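Local coordinates for protein putative translation initiation inhibitor (Salmonella typhimurium, PDB 3GTZ) that is of uncharacterised function but belongs to the RutC (YjgF-like) family and is a putative translation initiation inhibitor, at residues K80-W85 with H90-C95; I67-K72 with A76-A81; L24-V29 with L45-A50. All coordinates share one frame; numbering follows the deposited sequence.

Interaction 1 of 3, residues K80-W85 with H90-C95; sequences KAWDAW and HAPVRC
The indole of Trp82 is sandwiched: Arg94 lies over one face, Trp85 CZ3 from the next helical turn rests on the opposite face, and at the edge Pro92 CG lies near the ring plane and Asp83 OD1 in it. This is the second half of a beta-alpha-beta crossover in the YjgF-like fold, where helix 75-85 gives way to strand 93-98. Arg94 runs along the indole with its aliphatic part over the benzene half and its charge over the pyrrole half. Arg94 CD sits 3.4 Å from the centroid of the Trp82 six-membered ring, a CH-pi contact, while Arg94 CZ stands almost straight above the five-membered ring, 4.0 Å from its centroid and 3° off the normal, as a cation-pi pair. The two planes are not parallel but inclined by 33°. Bends at chi2 and chi3 fold the arginine chain over the indole; its NH2 is hydrogen-bonded to Asn79 OD1, which helps fix the guanidinium. Trp82 NE1 donates a hydrogen bond to the backbone O of Arg13 of the second subunit, which places the stack at a subunit interface. At the far rim of the benzene half, Trp82 CH2 packs 3.9 Å from Pro92 CG.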
loop_
_atom_site.group_PDB
_atom_site.type_symbol
_atom_site.label_atom_id
_atom_site.label_comp_id
_atom_site.label_asym_id
_atom_site.label_seq_id
_atom_site.Cartn_x
_atom_site.Cartn_y
_atom_site.Cartn_z
ATOM N N LYS A 80 -2.478 3.260 -21.620
ATOM C CA LYS A 80 -2.393 2.602 -22.899
ATOM C C LYS A 80 -1.692 1.265 -22.718
ATOM O O LYS A 80 -2.169 0.283 -23.219
ATOM C CB LYS A 80 -1.626 3.492 -23.848
ATOM C CG LYS A 80 -1.615 3.127 -25.316
ATOM C CD LYS A 80 -0.315 3.690 -25.935
ATOM C CE LYS A 80 -0.500 4.257 -27.308
ATOM N NZ LYS A 80 0.857 4.611 -27.853
ATOM N N ALA A 81 -0.578 1.211 -21.976
ATOM C CA ALA A 81 0.101 -0.071 -21.694
ATOM C C ALA A 81 -0.780 -0.985 -20.870
ATOM O O ALA A 81 -0.970 -2.136 -21.188
ATOM C CB ALA A 81 1.410 0.162 -20.993
ATOM N N TRP A 82 -1.355 -0.461 -19.809
ATOM C CA TRP A 82 -2.263 -1.257 -18.985
ATOM C C TRP A 82 -3.375 -1.835 -19.838
ATOM O O TRP A 82 -3.689 -3.018 -19.720
ATOM C CB TRP A 82 -2.861 -0.389 -17.883
ATOM C CG TRP A 82 -3.845 -1.073 -17.019
ATOM C CD1 TRP A 82 -5.172 -1.187 -17.248
ATOM C CD2 TRP A 82 -3.599 -1.718 -15.765
ATOM N NE1 TRP A 82 -5.772 -1.875 -16.240
ATOM C CE2 TRP A 82 -4.837 -2.191 -15.297
ATOM C CE3 TRP A 82 -2.456 -1.926 -14.989
ATOM C CZ2 TRP A 82 -4.973 -2.873 -14.108
ATOM C CZ3 TRP A 82 -2.587 -2.593 -13.790
ATOM C CH2 TRP A 82 -3.835 -3.081 -13.365
ATOM N N ASP A 83 -3.969 -1.003 -20.685
ATOM C CA ASP A 83 -5.119 -1.422 -21.467
ATOM C C ASP A 83 -4.809 -2.509 -22.496
ATOM O O ASP A 83 -5.671 -3.288 -22.842
ATOM C CB ASP A 83 -5.786 -0.235 -22.165
ATOM C CG ASP A 83 -6.518 0.689 -21.197
ATOM O OD1 ASP A 83 -6.746 0.306 -20.016
ATOM O OD2 ASP A 83 -6.835 1.812 -21.642
ATOM N N ALA A 84 -3.569 -2.559 -22.961
ATOM C CA ALA A 84 -3.142 -3.544 -23.944
ATOM C C ALA A 84 -2.901 -4.915 -23.283
ATOM O O ALA A 84 -2.960 -5.950 -23.957
ATOM C CB ALA A 84 -1.917 -3.060 -24.639
ATOM N N TRP A 85 -2.702 -4.900 -21.958
ATOM C CA TRP A 85 -2.298 -6.064 -21.155
ATOM C C TRP A 85 -3.397 -6.642 -20.303
ATOM O O TRP A 85 -3.522 -7.843 -20.220
ATOM C CB TRP A 85 -1.142 -5.614 -20.262
ATOM C CG TRP A 85 -0.827 -6.447 -19.062
ATOM C CD1 TRP A 85 0.126 -7.408 -18.979
ATOM C CD2 TRP A 85 -1.358 -6.303 -17.738
ATOM N NE1 TRP A 85 0.183 -7.934 -17.694
ATOM C CE2 TRP A 85 -0.715 -7.271 -16.911
ATOM C CE3 TRP A 85 -2.328 -5.482 -17.172
ATOM C CZ2 TRP A 85 -1.024 -7.444 -15.556
ATOM C CZ3 TRP A 85 -2.652 -5.663 -15.786
ATOM C CH2 TRP A 85 -1.995 -6.635 -15.020
ATOM N N HIS A 90 -11.157 -9.950 -15.488
ATOM C CA HIS A 90 -10.295 -10.559 -14.475
ATOM C C HIS A 90 -9.258 -9.544 -13.952
ATOM O O HIS A 90 -8.190 -9.901 -13.502
ATOM C CB HIS A 90 -9.624 -11.801 -15.055
ATOM C CG HIS A 90 -10.585 -12.887 -15.391
ATOM N ND1 HIS A 90 -10.978 -13.841 -14.476
ATOM C CD2 HIS A 90 -11.285 -13.142 -16.524
ATOM C CE1 HIS A 90 -11.855 -14.650 -15.039
ATOM N NE2 HIS A 90 -12.053 -14.254 -16.284
ATOM N N ALA A 91 -9.612 -8.275 -14.019
ATOM C CA ALA A 91 -8.733 -7.192 -13.631
ATOM C C ALA A 91 -8.728 -6.980 -12.086
ATOM O O ALA A 91 -9.749 -7.127 -11.416
ATOM C CB ALA A 91 -9.192 -5.912 -14.326
ATOM N N PRO A 92 -7.598 -6.558 -11.528
ATOM C CA PRO A 92 -7.589 -6.266 -10.106
ATOM C C PRO A 92 -8.166 -4.884 -9.781
ATOM O O PRO A 92 -8.473 -4.104 -10.693
ATOM C CB PRO A 92 -6.119 -6.304 -9.780
ATOM C CG PRO A 92 -5.471 -5.799 -11.031
ATOM C CD PRO A 92 -6.311 -6.274 -12.170
ATOM N N VAL A 93 -8.330 -4.593 -8.492
ATOM C CA VAL A 93 -8.509 -3.213 -8.030
ATOM C C VAL A 93 -7.268 -2.447 -8.433
ATOM O O VAL A 93 -6.166 -2.953 -8.374
ATOM C CB VAL A 93 -8.726 -3.106 -6.494
ATOM C CG1 VAL A 93 -8.873 -1.646 -6.059
ATOM C CG2 VAL A 93 -9.962 -3.855 -6.093
ATOM N N ARG A 94 -7.458 -1.239 -8.918
ATOM C CA ARG A 94 -6.363 -0.462 -9.453
ATOM C C ARG A 94 -6.408 0.914 -8.870
ATOM O O ARG A 94 -7.465 1.459 -8.576
ATOM C CB ARG A 94 -6.426 -0.369 -10.984
ATOM C CG ARG A 94 -5.432 0.647 -11.556
ATOM C CD ARG A 94 -4.931 0.262 -12.885
ATOM N NE ARG A 94 -5.713 0.831 -13.960
ATOM C CZ ARG A 94 -5.424 1.961 -14.590
ATOM N NH1 ARG A 94 -4.380 2.683 -14.243
ATOM N NH2 ARG A 94 -6.219 2.388 -15.567
ATOM N N CYS A 95 -5.235 1.490 -8.751
ATOM C CA CYS A 95 -5.095 2.728 -8.086
ATOM C C CYS A 95 -3.792 3.361 -8.617
ATOM O O CYS A 95 -2.718 2.749 -8.550
ATOM C CB CYS A 95 -5.065 2.363 -6.610
ATOM S SG CYS A 95 -4.306 3.492 -5.620
#

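Interaction 2 of 3, residues I67-K72 with A76-A81; sequences IFLSDK and AAMNKA
In the beta-alpha-beta unit that runs from strand 62-69 through helix 75-85 to strand 93-98, one methionine makes the contact between residues 67-72 and 76-81. Met78 projects from the helix toward the sheet and meets Ile67 and Leu69, two residues apart on the strand and both directed at the helix. The backbones stay well separated, the closest CA pair being Leu69 and Met78 at 8.6 Å, and the gap is bridged by side chains alone, without a hydrogen bond across it.

The two strand residues use different parts of the methionine. Ile67 reaches it tip to tip: Ile67 CD1 comes to 3.5 Å from Met78 SD and also touches the terminal CE, while the CG2 branch approaches the sulfur less closely. Ile67 owes this reach to an outstretched CG1 arm, with CD1 anti to CA across chi2 (-173°). Leu69 lies across the root of the methionine, the two side chains crossing at about a right angle. Met78 is bent at chi2 (64°), which turns the thioether from the leucine end toward the isoleucine.

All three side chains are buried. Helix 75-85 gives the strand further partners, Trp82 for Ile67 and Phe75 for Leu69. Met78 also touches Thr41 of helix 37-54 and Thr96 of strand 93-98, so it lies where the sheet and both helices meet. Phe68, between the two contact residues, instead packs on Cys95 of the third subunit. At the leucine end, Leu69 CD2 lies 3.8 Å from Met78 CG.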
loop_
_atom_site.group_PDB
_atom_site.type_symbol
_atom_site.label_atom_id
_atom_site.label_comp_id
_atom_site.label_asym_id
_atom_site.label_seq_id
_atom_site.Cartn_x
_atom_site.Cartn_y
_atom_site.Cartn_z
ATOM N N ILE A 67 -0.111 1.845 -8.959
ATOM C CA ILE A 67 0.829 2.366 -9.934
ATOM C C ILE A 67 1.291 3.745 -9.471
ATOM O O ILE A 67 0.478 4.627 -9.253
ATOM C CB ILE A 67 0.146 2.486 -11.307
ATOM C CG1 ILE A 67 -0.418 1.122 -11.735
ATOM C CG2 ILE A 67 1.102 2.954 -12.341
ATOM C CD1 ILE A 67 -0.971 1.104 -13.178
ATOM N N PHE A 68 2.594 3.911 -9.290
ATOM C CA PHE A 68 3.174 5.199 -8.950
ATOM C C PHE A 68 3.856 5.746 -10.189
ATOM O O PHE A 68 4.663 5.080 -10.796
ATOM C CB PHE A 68 4.180 5.063 -7.826
ATOM C CG PHE A 68 3.585 4.635 -6.516
ATOM C CD1 PHE A 68 2.970 5.543 -5.702
ATOM C CD2 PHE A 68 3.654 3.308 -6.099
ATOM C CE1 PHE A 68 2.414 5.158 -4.472
ATOM C CE2 PHE A 68 3.109 2.903 -4.869
ATOM C CZ PHE A 68 2.485 3.832 -4.054
ATOM N N LEU A 69 3.487 6.958 -10.586
ATOM C CA LEU A 69 4.121 7.643 -11.724
ATOM C C LEU A 69 4.878 8.821 -11.186
ATOM O O LEU A 69 4.387 9.491 -10.296
ATOM C CB LEU A 69 3.052 8.152 -12.687
ATOM C CG LEU A 69 2.234 7.100 -13.430
ATOM C CD1 LEU A 69 0.940 7.707 -13.882
ATOM C CD2 LEU A 69 2.996 6.479 -14.614
ATOM N N SER A 70 6.043 9.100 -11.738
ATOM C CA SER A 70 6.790 10.286 -11.354
ATOM C C SER A 70 6.199 11.610 -11.899
ATOM O O SER A 70 6.459 12.685 -11.348
ATOM C CB SER A 70 8.255 10.138 -11.773
ATOM O OG SER A 70 8.389 10.154 -13.165
ATOM N N ASP A 71 5.385 11.522 -12.950
ATOM C CA ASP A 71 4.911 12.701 -13.660
ATOM C C ASP A 71 3.479 12.451 -14.072
ATOM O O ASP A 71 3.149 11.391 -14.563
ATOM C CB ASP A 71 5.788 12.970 -14.889
ATOM C CG ASP A 71 5.806 14.435 -15.312
ATOM O OD1 ASP A 71 4.794 15.162 -15.094
ATOM O OD2 ASP A 71 6.830 14.859 -15.912
ATOM N N LYS A 72 2.640 13.453 -13.861
ATOM C CA LYS A 72 1.225 13.402 -14.115
ATOM C C LYS A 72 0.979 13.357 -15.630
ATOM O O LYS A 72 -0.073 12.880 -16.072
ATOM C CB LYS A 72 0.563 14.667 -13.512
ATOM C CG LYS A 72 -0.701 14.438 -12.680
ATOM C CD LYS A 72 -0.810 15.412 -11.472
ATOM C CE LYS A 72 -2.267 15.813 -11.168
ATOM N NZ LYS A 72 -2.351 16.759 -10.020
ATOM N N ALA A 76 -1.491 8.910 -19.479
ATOM C CA ALA A 76 -2.095 8.358 -20.690
ATOM C C ALA A 76 -1.218 7.256 -21.237
ATOM O O ALA A 76 -1.717 6.248 -21.704
ATOM C CB ALA A 76 -2.349 9.461 -21.791
ATOM N N ALA A 77 0.087 7.463 -21.192
ATOM C CA ALA A 77 1.018 6.454 -21.663
ATOM C C ALA A 77 0.907 5.160 -20.847
ATOM O O ALA A 77 0.877 4.091 -21.421
ATOM C CB ALA A 77 2.382 6.969 -21.654
ATOM N N MET A 78 0.772 5.263 -19.525
ATOM C CA MET A 78 0.656 4.070 -18.696
ATOM C C MET A 78 -0.706 3.380 -18.772
ATOM O O MET A 78 -0.771 2.171 -18.633
ATOM C CB MET A 78 1.143 4.321 -17.241
ATOM C CG MET A 78 0.133 4.623 -16.210
ATOM S SD MET A 78 -1.048 3.290 -15.873
ATOM C CE MET A 78 -2.263 4.269 -14.980
ATOM N N ASN A 79 -1.781 4.121 -19.014
ATOM C CA ASN A 79 -3.110 3.506 -19.303
ATOM C C ASN A 79 -3.169 2.746 -20.620
ATOM O O ASN A 79 -3.856 1.732 -20.738
ATOM C CB ASN A 79 -4.223 4.554 -19.318
ATOM C CG ASN A 79 -4.646 4.953 -17.930
ATOM O OD1 ASN A 79 -4.481 4.184 -16.971
ATOM N ND2 ASN A 79 -5.189 6.158 -17.799
ATOM N N LYS A 80 -2.478 3.260 -21.620
ATOM C CA LYS A 80 -2.393 2.602 -22.899
ATOM C C LYS A 80 -1.692 1.265 -22.718
ATOM O O LYS A 80 -2.169 0.283 -23.219
ATOM C CB LYS A 80 -1.626 3.492 -23.848
ATOM C CG LYS A 80 -1.615 3.127 -25.316
ATOM C CD LYS A 80 -0.315 3.690 -25.935
ATOM C CE LYS A 80 -0.500 4.257 -27.308
ATOM N NZ LYS A 80 0.857 4.611 -27.853
ATOM N N ALA A 81 -0.578 1.211 -21.976
ATOM C CA ALA A 81 0.101 -0.071 -21.694
ATOM C C ALA A 81 -0.780 -0.985 -20.870
ATOM O O ALA A 81 -0.970 -2.136 -21.188
ATOM C CB ALA A 81 1.410 0.162 -20.993
#

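Interaction 3 of 3, residues L24-V29 with L45-A50; sequences LWYTGV and LAQIDA
Tyr26 and Ile48 form the tight, buried side of this contact, and Gln47 with Val29 the more exposed one. Together they show how helix 37-54 lies against the sheet of the YjgF-like alpha/beta fold, here over strand 23-28 near the centre of the chain.

On the buried side Ile48 CG1 meets the tyrosine ring at its edge, near the ring plane, rather than over a face. The nearest pair is Tyr26 CE2 and Ile48 CG1 at 3.6 Å, with Tyr26 CD2 slightly farther from the same methylene. Tyr26 extends from the strand with CG anti to the backbone N (chi1 174°), which carries the ring across to the helix. Gly28, without a side chain, lies beside this close-fitting region. Ile48 continues the apolar layer onto Ile110 and Ile112 of the adjoining strand 108-115, while Tyr26 leans on Asp16 and Val17 of strand 15-20.

Toward the partly exposed side the packing gives way to polar contacts. The Gln47 chain, extended beyond CG, passes the phenol end of Tyr26 at about a right angle, and its amide plane stands 81° from the ring. Tyr26 OH stays 3.6 Å from Gln47 OE1, a close approach without a hydrogen bond. Val29 turns its side chain from the helix and offers its carbonyl instead, just where the strand has ended. Gln47 OE1 also lies near Val29 O but, both being acceptors, makes no bond to it. The donor is tilted out of the carbonyl plane of Val29, and the bond, moderately bent at 150°, runs from Gln47 NE2 to Val29 O over 3.1 Å.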
loop_
_atom_site.group_PDB
_atom_site.type_symbol
_atom_site.label_atom_id
_atom_site.label_comp_id
_atom_site.label_asym_id
_atom_site.label_seq_id
_atom_site.Cartn_x
_atom_site.Cartn_y
_atom_site.Cartn_z
ATOM N N LEU A 24 0.920 -13.309 -2.611
ATOM C CA LEU A 24 2.209 -13.017 -3.207
ATOM C C LEU A 24 2.280 -11.509 -3.322
ATOM O O LEU A 24 1.308 -10.858 -3.757
ATOM C CB LEU A 24 2.304 -13.647 -4.601
ATOM C CG LEU A 24 3.583 -13.353 -5.418
ATOM C CD1 LEU A 24 3.887 -14.454 -6.506
ATOM C CD2 LEU A 24 3.509 -11.971 -6.053
ATOM N N TRP A 25 3.418 -10.958 -2.917
ATOM C CA TRP A 25 3.656 -9.519 -2.933
ATOM C C TRP A 25 4.888 -9.282 -3.787
ATOM O O TRP A 25 5.863 -10.071 -3.724
ATOM C CB TRP A 25 3.990 -9.035 -1.556
ATOM C CG TRP A 25 2.878 -8.890 -0.604
ATOM C CD1 TRP A 25 2.216 -7.725 -0.287
ATOM C CD2 TRP A 25 2.352 -9.894 0.257
ATOM N NE1 TRP A 25 1.273 -7.960 0.673
ATOM C CE2 TRP A 25 1.338 -9.281 1.038
ATOM C CE3 TRP A 25 2.619 -11.246 0.437
ATOM C CZ2 TRP A 25 0.592 -9.985 1.998
ATOM C CZ3 TRP A 25 1.845 -11.973 1.386
ATOM C CH2 TRP A 25 0.862 -11.335 2.153
ATOM N N TYR A 26 4.864 -8.180 -4.535
ATOM C CA TYR A 26 5.918 -7.855 -5.490
ATOM C C TYR A 26 5.794 -6.428 -5.923
ATOM O O TYR A 26 4.702 -5.927 -6.025
ATOM C CB TYR A 26 5.743 -8.727 -6.733
ATOM C CG TYR A 26 6.680 -8.414 -7.873
ATOM C CD1 TYR A 26 8.038 -8.731 -7.781
ATOM C CD2 TYR A 26 6.219 -7.827 -9.045
ATOM C CE1 TYR A 26 8.917 -8.466 -8.820
ATOM C CE2 TYR A 26 7.102 -7.528 -10.098
ATOM C CZ TYR A 26 8.447 -7.872 -9.983
ATOM O OH TYR A 26 9.339 -7.630 -11.029
ATOM N N THR A 27 6.918 -5.811 -6.257
ATOM C CA THR A 27 6.959 -4.461 -6.765
ATOM C C THR A 27 7.747 -4.467 -8.063
ATOM O O THR A 27 8.900 -4.834 -8.075
ATOM C CB THR A 27 7.624 -3.493 -5.742
ATOM O OG1 THR A 27 6.659 -3.101 -4.744
ATOM C CG2 THR A 27 8.159 -2.222 -6.456
ATOM N N GLY A 28 7.145 -4.043 -9.162
ATOM C CA GLY A 28 7.864 -4.044 -10.410
ATOM C C GLY A 28 8.455 -2.680 -10.650
ATOM O O GLY A 28 7.803 -1.665 -10.434
ATOM N N VAL A 29 9.710 -2.672 -11.076
ATOM C CA VAL A 29 10.398 -1.457 -11.419
ATOM C C VAL A 29 10.972 -1.600 -12.825
ATOM O O VAL A 29 11.225 -2.723 -13.282
ATOM C CB VAL A 29 11.505 -1.137 -10.385
ATOM C CG1 VAL A 29 10.971 -1.318 -8.974
ATOM C CG2 VAL A 29 12.706 -2.030 -10.598
ATOM N N LEU A 45 4.796 -4.609 -16.719
ATOM C CA LEU A 45 3.709 -5.570 -16.711
ATOM C C LEU A 45 4.174 -6.923 -17.229
ATOM O O LEU A 45 3.720 -7.939 -16.737
ATOM C CB LEU A 45 2.568 -5.038 -17.520
ATOM C CG LEU A 45 1.902 -3.792 -16.927
ATOM C CD1 LEU A 45 0.905 -3.256 -17.932
ATOM C CD2 LEU A 45 1.197 -4.151 -15.661
ATOM N N ALA A 46 5.081 -6.938 -18.215
ATOM C CA ALA A 46 5.715 -8.208 -18.694
ATOM C C ALA A 46 6.526 -8.899 -17.625
ATOM O O ALA A 46 6.454 -10.124 -17.542
ATOM C CB ALA A 46 6.576 -8.012 -19.941
ATOM N N GLN A 47 7.262 -8.146 -16.796
ATOM C CA GLN A 47 8.022 -8.739 -15.648
ATOM C C GLN A 47 7.104 -9.363 -14.595
ATOM O O GLN A 47 7.386 -10.442 -14.067
ATOM C CB GLN A 47 8.862 -7.720 -14.903
ATOM C CG GLN A 47 10.059 -7.138 -15.645
ATOM C CD GLN A 47 10.652 -5.895 -14.882
ATOM O OE1 GLN A 47 11.067 -6.001 -13.707
ATOM N NE2 GLN A 47 10.625 -4.717 -15.541
ATOM N N ILE A 48 6.031 -8.651 -14.284
ATOM C CA ILE A 48 5.028 -9.116 -13.369
ATOM C C ILE A 48 4.469 -10.476 -13.812
ATOM O O ILE A 48 4.486 -11.431 -13.017
ATOM C CB ILE A 48 3.904 -8.104 -13.198
ATOM C CG1 ILE A 48 4.421 -6.870 -12.445
ATOM C CG2 ILE A 48 2.748 -8.764 -12.456
ATOM C CD1 ILE A 48 3.416 -5.743 -12.331
ATOM N N ASP A 49 4.025 -10.584 -15.064
ATOM C CA ASP A 49 3.612 -11.883 -15.620
ATOM C C ASP A 49 4.644 -12.989 -15.360
ATOM O O ASP A 49 4.323 -14.045 -14.805
ATOM C CB ASP A 49 3.383 -11.786 -17.123
ATOM C CG ASP A 49 2.297 -10.808 -17.487
ATOM O OD1 ASP A 49 1.578 -10.331 -16.581
ATOM O OD2 ASP A 49 2.185 -10.493 -18.683
ATOM N N ALA A 50 5.881 -12.719 -15.740
ATOM C CA ALA A 50 6.964 -13.693 -15.614
ATOM C C ALA A 50 7.118 -14.163 -14.176
ATOM O O ALA A 50 7.210 -15.364 -13.926
ATOM C CB ALA A 50 8.279 -13.101 -16.120
#

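Overall arrangement
The three contacts illustrate how two helices are laid on one face of a single sheet. Interactions 1 and 2, with centres about 11 Å apart, are successive halves of one beta-alpha-beta unit and share Lys80 and Ala81; Trp82 CE3 packs 3.8 Å from Ile67 CD1, and the strands are joined where Cys95 O lies 2.8 Å from Ile67 N, a probable hydrogen bond. Interaction 3, whose centre lies about 13 Å from that of interaction 1, brings in helix 37-54. The helices meet where Trp85 NE1 probably bonds to Asp49 OD1 at 3.0 Å, and Leu45 CD1 lies 3.9 Å from Ala81 O. Interactions 1 and 2 both also touch the second subunit.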